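Local coordinates for protein beta-1,3-glucanosyltransferase (Rhizomucor miehei CAU432, PDB 4WTP) that belongs to glycosyl hydrolase family 17, whose members are carbohydrate-active enzymes built on a (beta/alpha)8 barrel, at residues 98-102 and 103-107; 146-149 and 150-154. All blocks are in the same frame, centred on the assembly; numbering follows the deposited sequence.

Contact 1: residues 98-102 and 103-107; sequences MWIDR and PDTFD. With EDO (1,2-ethanediol), chain C.
Thr105, in the first turn of helix 104-119, ties its OG1 back to Asp101 and Arg102 of the preceding loop, with one donor and one acceptor as partners. OG1 accepts a hydrogen bond from Asp101 N at 2.8 Å, with an N-H...O angle of 152°, and donates to Arg102 O. The latter bond is very short, with OG1 and Arg102 O 2.5 Å apart. Thr105 N reaches Arg102 O at 2.8 Å, from above the carbonyl plane, so one oxygen takes both the backbone and the side-chain proton of Thr105. A chi1 of 64° sets OG1 between Thr105's own N and carbonyl carbon, facing back toward the loop, while Thr105 CG2 lies 3.3 Å from Asp101 OD1. Asp101 is held in turn by Trp99 NE1, which meets OD2 from above the carboxylate plane, and by Arg102 N, which binds OD1.

Ile100 and Phe106 form the close apolar part. Their side chains meet at about a right angle: CB of Ile100 stands over one ring face, near the rim, and its CD1 comes to 3.6 Å from Phe106 CE1. On the solvent side the contacts are looser. Thr105 CG2 stands 4.1 Å above the Arg102 guanidinium plane, offset toward the rim, and a 1,2-ethanediol molecule makes a weak bond through O2 to Asp101 O. Geometry and topology together identify a beta-alpha loop of a (beta/alpha)8 barrel, leading from strand 93-98 into helix 104-119.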
ATOM      1  N   MET A  98       2.009   9.697  -0.987  1.00 14.00           N
ATOM      2  CA  MET A  98       1.635  11.039  -0.559  1.00 15.80           C
ATOM      3  C   MET A  98       0.263  10.947   0.063  1.00 17.25           C
ATOM      4  O   MET A  98      -0.638  10.300  -0.494  1.00 17.75           O
ATOM      5  CB  MET A  98       1.561  11.996  -1.755  1.00 15.82           C
ATOM      6  CG  MET A  98       2.851  12.095  -2.573  1.00 16.54           C
ATOM      7  SD  MET A  98       2.772  13.207  -4.017  1.00 16.23           S
ATOM      8  CE  MET A  98       2.839  14.828  -3.196  1.00 17.42           C
ATOM      9  N   TRP A  99       0.090  11.574   1.223  1.00 16.29           N
ATOM     10  CA  TRP A  99      -1.196  11.542   1.905  1.00 16.92           C
ATOM     11  C   TRP A  99      -1.946  12.829   1.734  1.00 17.78           C
ATOM     12  O   TRP A  99      -1.666  13.817   2.428  1.00 21.37           O
ATOM     13  CB  TRP A  99      -1.065  11.183   3.391  1.00 17.49           C
ATOM     14  CG  TRP A  99      -2.430  10.905   3.923  1.00 19.11           C
ATOM     15  CD1 TRP A  99      -3.263  11.769   4.604  1.00 22.42           C
ATOM     16  CD2 TRP A  99      -3.206   9.715   3.681  1.00 19.41           C
ATOM     17  NE1 TRP A  99      -4.475  11.175   4.848  1.00 26.36           N
ATOM     18  CE2 TRP A  99      -4.502   9.936   4.309  1.00 23.60           C
ATOM     19  CE3 TRP A  99      -2.956   8.516   3.041  1.00 22.03           C
ATOM     20  CZ2 TRP A  99      -5.491   8.972   4.288  1.00 24.67           C
ATOM     21  CZ3 TRP A  99      -3.952   7.549   3.028  1.00 21.82           C
ATOM     22  CH2 TRP A  99      -5.183   7.766   3.651  1.00 22.74           C
ATOM     23  N   ILE A 100      -2.875  12.848   0.786  1.00 18.03           N
ATOM     24  CA  ILE A 100      -3.646  14.053   0.511  1.00 18.79           C
ATOM     25  C   ILE A 100      -5.099  13.801   0.886  1.00 20.61           C
ATOM     26  O   ILE A 100      -5.643  12.742   0.599  1.00 19.29           O
ATOM     27  CB  ILE A 100      -3.463  14.583  -0.930  1.00 20.37           C
ATOM     28  CG1 ILE A 100      -3.702  13.450  -1.923  1.00 20.91           C
ATOM     29  CG2 ILE A 100      -2.048  15.178  -1.169  1.00 19.25           C
ATOM     30  CD1 ILE A 100      -3.743  13.899  -3.366  1.00 22.81           C
ATOM     31  N   ASP A 101      -5.671  14.761   1.614  1.00 19.80           N
ATOM     32  CA  ASP A 101      -7.108  14.765   1.959  1.00 22.83           C
ATOM     33  C   ASP A 101      -7.645  16.185   2.199  1.00 24.21           C
ATOM     34  O   ASP A 101      -8.280  16.766   1.313  1.00 25.14           O
ATOM     35  CB  ASP A 101      -7.444  13.786   3.103  1.00 25.30           C
ATOM     36  CG  ASP A 101      -6.534  13.932   4.296  1.00 26.77           C
ATOM     37  OD1 ASP A 101      -5.834  14.964   4.433  1.00 32.07           O
ATOM     38  OD2 ASP A 101      -6.538  12.994   5.125  1.00 29.77           O
ATOM     39  N   ARG A 102      -7.318  16.793   3.339  1.00 24.73           N
ATOM     40  CA  ARG A 102      -7.792  18.164   3.590  1.00 24.74           C
ATOM     41  C   ARG A 102      -7.004  19.134   2.695  1.00 24.64           C
ATOM     42  O   ARG A 102      -5.847  18.837   2.326  1.00 25.85           O
ATOM     43  CB  ARG A 102      -7.696  18.525   5.078  1.00 30.88           C
ATOM     44  CG  ARG A 102      -6.297  18.770   5.605  1.00 37.32           C
ATOM     45  CD  ARG A 102      -6.373  19.425   6.983  1.00 41.31           C
ATOM     46  NE  ARG A 102      -5.075  19.885   7.475  1.00 76.51           N
ATOM     47  CZ  ARG A 102      -4.135  19.099   8.006  1.00 50.38           C
ATOM     48  NH1 ARG A 102      -4.343  17.790   8.108  1.00 56.88           N
ATOM     49  NH2 ARG A 102      -2.990  19.616   8.430  1.00 55.59           N
ATOM     50  N   PRO A 103      -7.630  20.270   2.310  1.00 22.75           N
ATOM     51  CA  PRO A 103      -7.044  21.287   1.417  1.00 29.27           C
ATOM     52  C   PRO A 103      -5.555  21.616   1.644  1.00 27.06           C
ATOM     53  O   PRO A 103      -4.808  21.695   0.680  1.00 29.98           O
ATOM     54  CB  PRO A 103      -7.921  22.504   1.683  1.00 31.33           C
ATOM     55  CG  PRO A 103      -9.271  21.899   1.940  1.00 31.80           C
ATOM     56  CD  PRO A 103      -9.056  20.528   2.548  1.00 33.73           C
ATOM     57  N   ASP A 104      -5.133  21.782   2.895  1.00 25.45           N
ATOM     58  CA  ASP A 104      -3.730  22.141   3.160  1.00 25.72           C
ATOM     59  C   ASP A 104      -2.770  21.044   2.716  1.00 22.56           C
ATOM     60  O   ASP A 104      -1.613  21.321   2.409  1.00 23.07           O
ATOM     61  CB  ASP A 104      -3.500  22.499   4.633  1.00 29.47           C
ATOM     62  CG  ASP A 104      -3.865  23.939   4.955  1.00 36.56           C
ATOM     63  OD1 ASP A 104      -4.113  24.730   4.019  1.00 37.25           O
ATOM     64  OD2 ASP A 104      -3.899  24.292   6.158  1.00 44.40           O
ATOM     65  N   THR A 105      -3.251  19.806   2.623  1.00 23.03           N
ATOM     66  CA  THR A 105      -2.372  18.688   2.334  1.00 22.88           C
ATOM     67  C   THR A 105      -1.783  18.718   0.928  1.00 20.64           C
ATOM     68  O   THR A 105      -0.714  18.157   0.725  1.00 21.22           O
ATOM     69  CB  THR A 105      -3.052  17.326   2.587  1.00 22.04           C
ATOM     70  OG1 THR A 105      -4.169  17.145   1.700  1.00 22.04           O
ATOM     71  CG2 THR A 105      -3.467  17.220   4.043  1.00 23.13           C
ATOM     72  N   PHE A 106      -2.485  19.317  -0.035  1.00 20.55           N
ATOM     73  CA  PHE A 106      -1.992  19.299  -1.437  1.00 20.84           C
ATOM     74  C   PHE A 106      -0.680  20.065  -1.546  1.00 19.84           C
ATOM     75  O   PHE A 106       0.327  19.528  -1.982  1.00 16.65           O
ATOM     76  CB  PHE A 106      -3.029  19.861  -2.403  1.00 21.66           C
ATOM     77  CG  PHE A 106      -4.242  18.984  -2.563  1.00 24.99           C
ATOM     78  CD1 PHE A 106      -4.224  17.951  -3.474  1.00 21.99           C
ATOM     79  CD2 PHE A 106      -5.392  19.188  -1.795  1.00 26.71           C
ATOM     80  CE1 PHE A 106      -5.333  17.141  -3.635  1.00 24.72           C
ATOM     81  CE2 PHE A 106      -6.502  18.374  -1.949  1.00 29.05           C
ATOM     82  CZ  PHE A 106      -6.469  17.345  -2.871  1.00 25.82           C
ATOM     83  N   ASP A 107      -0.675  21.327  -1.132  1.00 20.97           N
ATOM     84  CA  ASP A 107       0.551  22.108  -1.201  1.00 21.08           C
ATOM     85  C   ASP A 107       1.588  21.599  -0.226  1.00 19.67           C
ATOM     86  O   ASP A 107       2.782  21.589  -0.537  1.00 19.59           O
ATOM     87  CB  ASP A 107       0.294  23.582  -0.890  1.00 22.76           C
ATOM     88  CG  ASP A 107      -0.283  24.348  -2.075  1.00 30.29           C
ATOM     89  OD1 ASP A 107      -0.134  23.886  -3.226  1.00 33.03           O
ATOM     90  OD2 ASP A 107      -0.880  25.426  -1.851  1.00 36.62           O
TER
HETATM   91  C1  EDO C 302     -11.221  18.445   1.959  0.84 25.16           C
HETATM   92  O1  EDO C 302     -11.945  19.658   1.686  0.84 27.04           O
HETATM   93  C2  EDO C 302     -10.647  17.932   0.663  0.84 23.22           C
HETATM   94  O2  EDO C 302      -9.523  18.707   0.239  0.84 25.71           O

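Contact 2: residues 146-149 and 150-154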
ATOM      1  N   ALA A 146      -6.502  15.226 -11.115  1.00 13.22           N
ATOM      2  CA  ALA A 146      -5.715  15.037 -12.332  1.00 14.11           C
ATOM      3  C   ALA A 146      -4.668  16.140 -12.519  1.00 14.43           C
ATOM      4  O   ALA A 146      -3.487  15.868 -12.819  1.00 15.04           O
ATOM      5  CB  ALA A 146      -6.619  14.977 -13.548  1.00 14.93           C
ATOM      6  N   ASN A 147      -5.089  17.394 -12.318  1.00 14.17           N
ATOM      7  CA  ASN A 147      -4.153  18.516 -12.396  1.00 15.99           C
ATOM      8  C   ASN A 147      -3.007  18.411 -11.382  1.00 14.20           C
ATOM      9  O   ASN A 147      -1.844  18.720 -11.703  1.00 16.63           O
ATOM     10  CB  ASN A 147      -4.922  19.813 -12.204  1.00 16.55           C
ATOM     11  CG  ASN A 147      -5.854  20.104 -13.372  1.00 19.11           C
ATOM     12  OD1 ASN A 147      -5.755  19.482 -14.438  1.00 18.96           O
ATOM     13  ND2 ASN A 147      -6.778  21.030 -13.167  1.00 21.35           N
ATOM     14  N   TYR A 148      -3.321  17.979 -10.161  1.00 13.90           N
ATOM     15  CA  TYR A 148      -2.313  17.853  -9.132  1.00 13.65           C
ATOM     16  C   TYR A 148      -1.317  16.743  -9.522  1.00 14.07           C
ATOM     17  O   TYR A 148      -0.089  16.916  -9.387  1.00 14.67           O
ATOM     18  CB  TYR A 148      -2.995  17.521  -7.809  1.00 13.70           C
ATOM     19  CG  TYR A 148      -2.074  17.437  -6.626  1.00 13.08           C
ATOM     20  CD1 TYR A 148      -1.541  18.581  -6.060  1.00 15.99           C
ATOM     21  CD2 TYR A 148      -1.739  16.212  -6.066  1.00 13.25           C
ATOM     22  CE1 TYR A 148      -0.719  18.514  -4.941  1.00 16.91           C
ATOM     23  CE2 TYR A 148      -0.898  16.132  -4.972  1.00 12.94           C
ATOM     24  CZ  TYR A 148      -0.405  17.286  -4.404  1.00 15.64           C
ATOM     25  OH  TYR A 148       0.406  17.179  -3.313  1.00 16.49           O
ATOM     26  N   ILE A 149      -1.838  15.623 -10.025  1.00 13.13           N
ATOM     27  CA  ILE A 149      -0.976  14.537 -10.488  1.00 14.18           C
ATOM     28  C   ILE A 149      -0.029  15.016 -11.578  1.00 15.43           C
ATOM     29  O   ILE A 149       1.171  14.696 -11.571  1.00 15.96           O
ATOM     30  CB  ILE A 149      -1.803  13.312 -10.967  1.00 14.65           C
ATOM     31  CG1 ILE A 149      -2.584  12.731  -9.790  1.00 15.83           C
ATOM     32  CG2 ILE A 149      -0.892  12.289 -11.658  1.00 15.25           C
ATOM     33  CD1 ILE A 149      -3.726  11.807 -10.183  1.00 17.22           C
ATOM     34  N   LYS A 150      -0.570  15.770 -12.529  1.00 15.47           N
ATOM     35  CA  LYS A 150       0.242  16.318 -13.611  1.00 16.80           C
ATOM     36  C   LYS A 150       1.418  17.137 -13.037  1.00 17.36           C
ATOM     37  O   LYS A 150       2.568  17.005 -13.489  1.00 20.23           O
ATOM     38  CB  LYS A 150      -0.646  17.182 -14.520  1.00 19.02           C
ATOM     39  CG  LYS A 150       0.054  17.867 -15.686  1.00 25.39           C
ATOM     40  CD  LYS A 150      -0.966  18.353 -16.713  1.00 28.19           C
ATOM     41  CE  LYS A 150      -2.327  18.690 -16.098  1.00 30.23           C
ATOM     42  NZ  LYS A 150      -2.461  20.102 -15.643  1.00 32.77           N
ATOM     43  N   GLN A 151       1.129  17.994 -12.053  1.00 15.86           N
ATOM     44  CA  GLN A 151       2.158  18.813 -11.386  1.00 17.51           C
ATOM     45  C   GLN A 151       3.189  17.963 -10.636  1.00 16.84           C
ATOM     46  O   GLN A 151       4.387  18.224 -10.684  1.00 18.63           O
ATOM     47  CB  GLN A 151       1.509  19.830 -10.446  1.00 19.52           C
ATOM     48  CG  GLN A 151       0.730  20.907 -11.189  1.00 22.65           C
ATOM     49  CD  GLN A 151      -0.323  21.598 -10.337  1.00 28.97           C
ATOM     50  OE1 GLN A 151      -0.535  21.256  -9.168  1.00 30.12           O
ATOM     51  NE2 GLN A 151      -0.994  22.587 -10.923  1.00 32.11           N
ATOM     52  N   VAL A 152       2.745  16.910  -9.953  1.00 16.31           N
ATOM     53  CA  VAL A 152       3.655  16.006  -9.273  1.00 16.55           C
ATOM     54  C   VAL A 152       4.564  15.254 -10.254  1.00 15.83           C
ATOM     55  O   VAL A 152       5.788  15.133 -10.031  1.00 16.74           O
ATOM     56  CB  VAL A 152       2.888  15.034  -8.346  1.00 17.37           C
ATOM     57  CG1 VAL A 152       3.822  13.977  -7.797  1.00 18.06           C
ATOM     58  CG2 VAL A 152       2.212  15.815  -7.222  1.00 17.99           C
ATOM     59  N   LYS A 153       3.974  14.763 -11.341  1.00 16.20           N
ATOM     60  CA  LYS A 153       4.733  14.073 -12.373  1.00 18.01           C
ATOM     61  C   LYS A 153       5.876  14.933 -12.925  1.00 19.48           C
ATOM     62  O   LYS A 153       6.982  14.436 -13.142  1.00 19.62           O
ATOM     63  CB  LYS A 153       3.829  13.554 -13.509  1.00 19.33           C
ATOM     64  CG  LYS A 153       4.618  12.758 -14.534  1.00 22.46           C
ATOM     65  CD  LYS A 153       3.763  11.880 -15.433  1.00 25.42           C
ATOM     66  CE  LYS A 153       4.663  11.178 -16.438  1.00 25.84           C
ATOM     67  NZ  LYS A 153       3.898  10.513 -17.527  1.00 26.67           N
ATOM     68  N   GLU A 154       5.615  16.221 -13.110  1.00 19.43           N
ATOM     69  CA  GLU A 154       6.642  17.136 -13.619  1.00 20.47           C
ATOM     70  C   GLU A 154       7.826  17.248 -12.669  1.00 20.90           C
ATOM     71  O   GLU A 154       8.948  17.495 -13.100  1.00 23.07           O
ATOM     72  CB  GLU A 154       6.025  18.500 -13.906  1.00 23.63           C
ATOM     73  CG  GLU A 154       5.062  18.495 -15.087  1.00 29.55           C
ATOM     74  CD  GLU A 154       4.201  19.743 -15.161  1.00 33.10           C
ATOM     75  OE1 GLU A 154       4.360  20.642 -14.304  1.00 35.22           O
ATOM     76  OE2 GLU A 154       3.367  19.840 -16.090  1.00 35.23           O
TER
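Tyr148 and Val152, one helical turn apart, meet face to methyl. Val152 CG2 lies 4.1 Å from the centroid of the Tyr148 ring and 21° off its normal, which qualifies as a CH-pi contact; the methyl is displaced toward the rim, closest to CE2. Val152 N bonds to Tyr148 O at 2.9 Å. The other three i to i+4 bonds across this stretch have N-H...O angles of 160° to 168°, evidence of a regular alpha-helix.

Lys150 can be traced outward from its backbone. Lys150 CB packs on two carbonyls of the preceding turn, 3.4 Å from Asn147 O and 3.6 Å from Ala146 O. CG and CD carry the chain on, and bends at chi3 and chi4 fold it back beside Asn147, the two side chains pointing the same way. Lys150 CE then lies 3.9 Å from Asn147 OD1, and its NZ ends 3.6 Å from that oxygen, whose hydrogen bond comes instead from Gln143 NE2. Gln151 lays CG over Asn147 O at 3.4 Å.

Two other side chains lead away from this stretch: Tyr148 reaches toward helix 104-119, and Lys153 NZ forms a salt bridge with Asp181. Tyr148, Ile149 and Val152 also touch strand 125-132. Such packing is characteristic of an amphipathic helix in a beta-alpha-beta unit of a (beta/alpha)8 barrel.

In the fold
Contact 1 comes first along the chain, at the end of strand 93-98 and the start of helix 104-119; contact 2 follows on helix 142-156, after strand 125-132. Their centres are about 13 Å apart, and both lie on the same side of the chain's centre. Strands 93-98 and 125-132 are parallel neighbours in the eight-stranded sheet, so the two contacts belong to successive beta-alpha units. They touch directly: Tyr148 OH lies 2.7 Å from Phe106 O, a probable hydrogen bond, and Met98 SD packs 4.0 Å from Val152 CG1. The end of strand 93-98 and the first turn of helix 104-119 thus pack against helix 142-156, joining neighbouring beta-alpha units of the barrel.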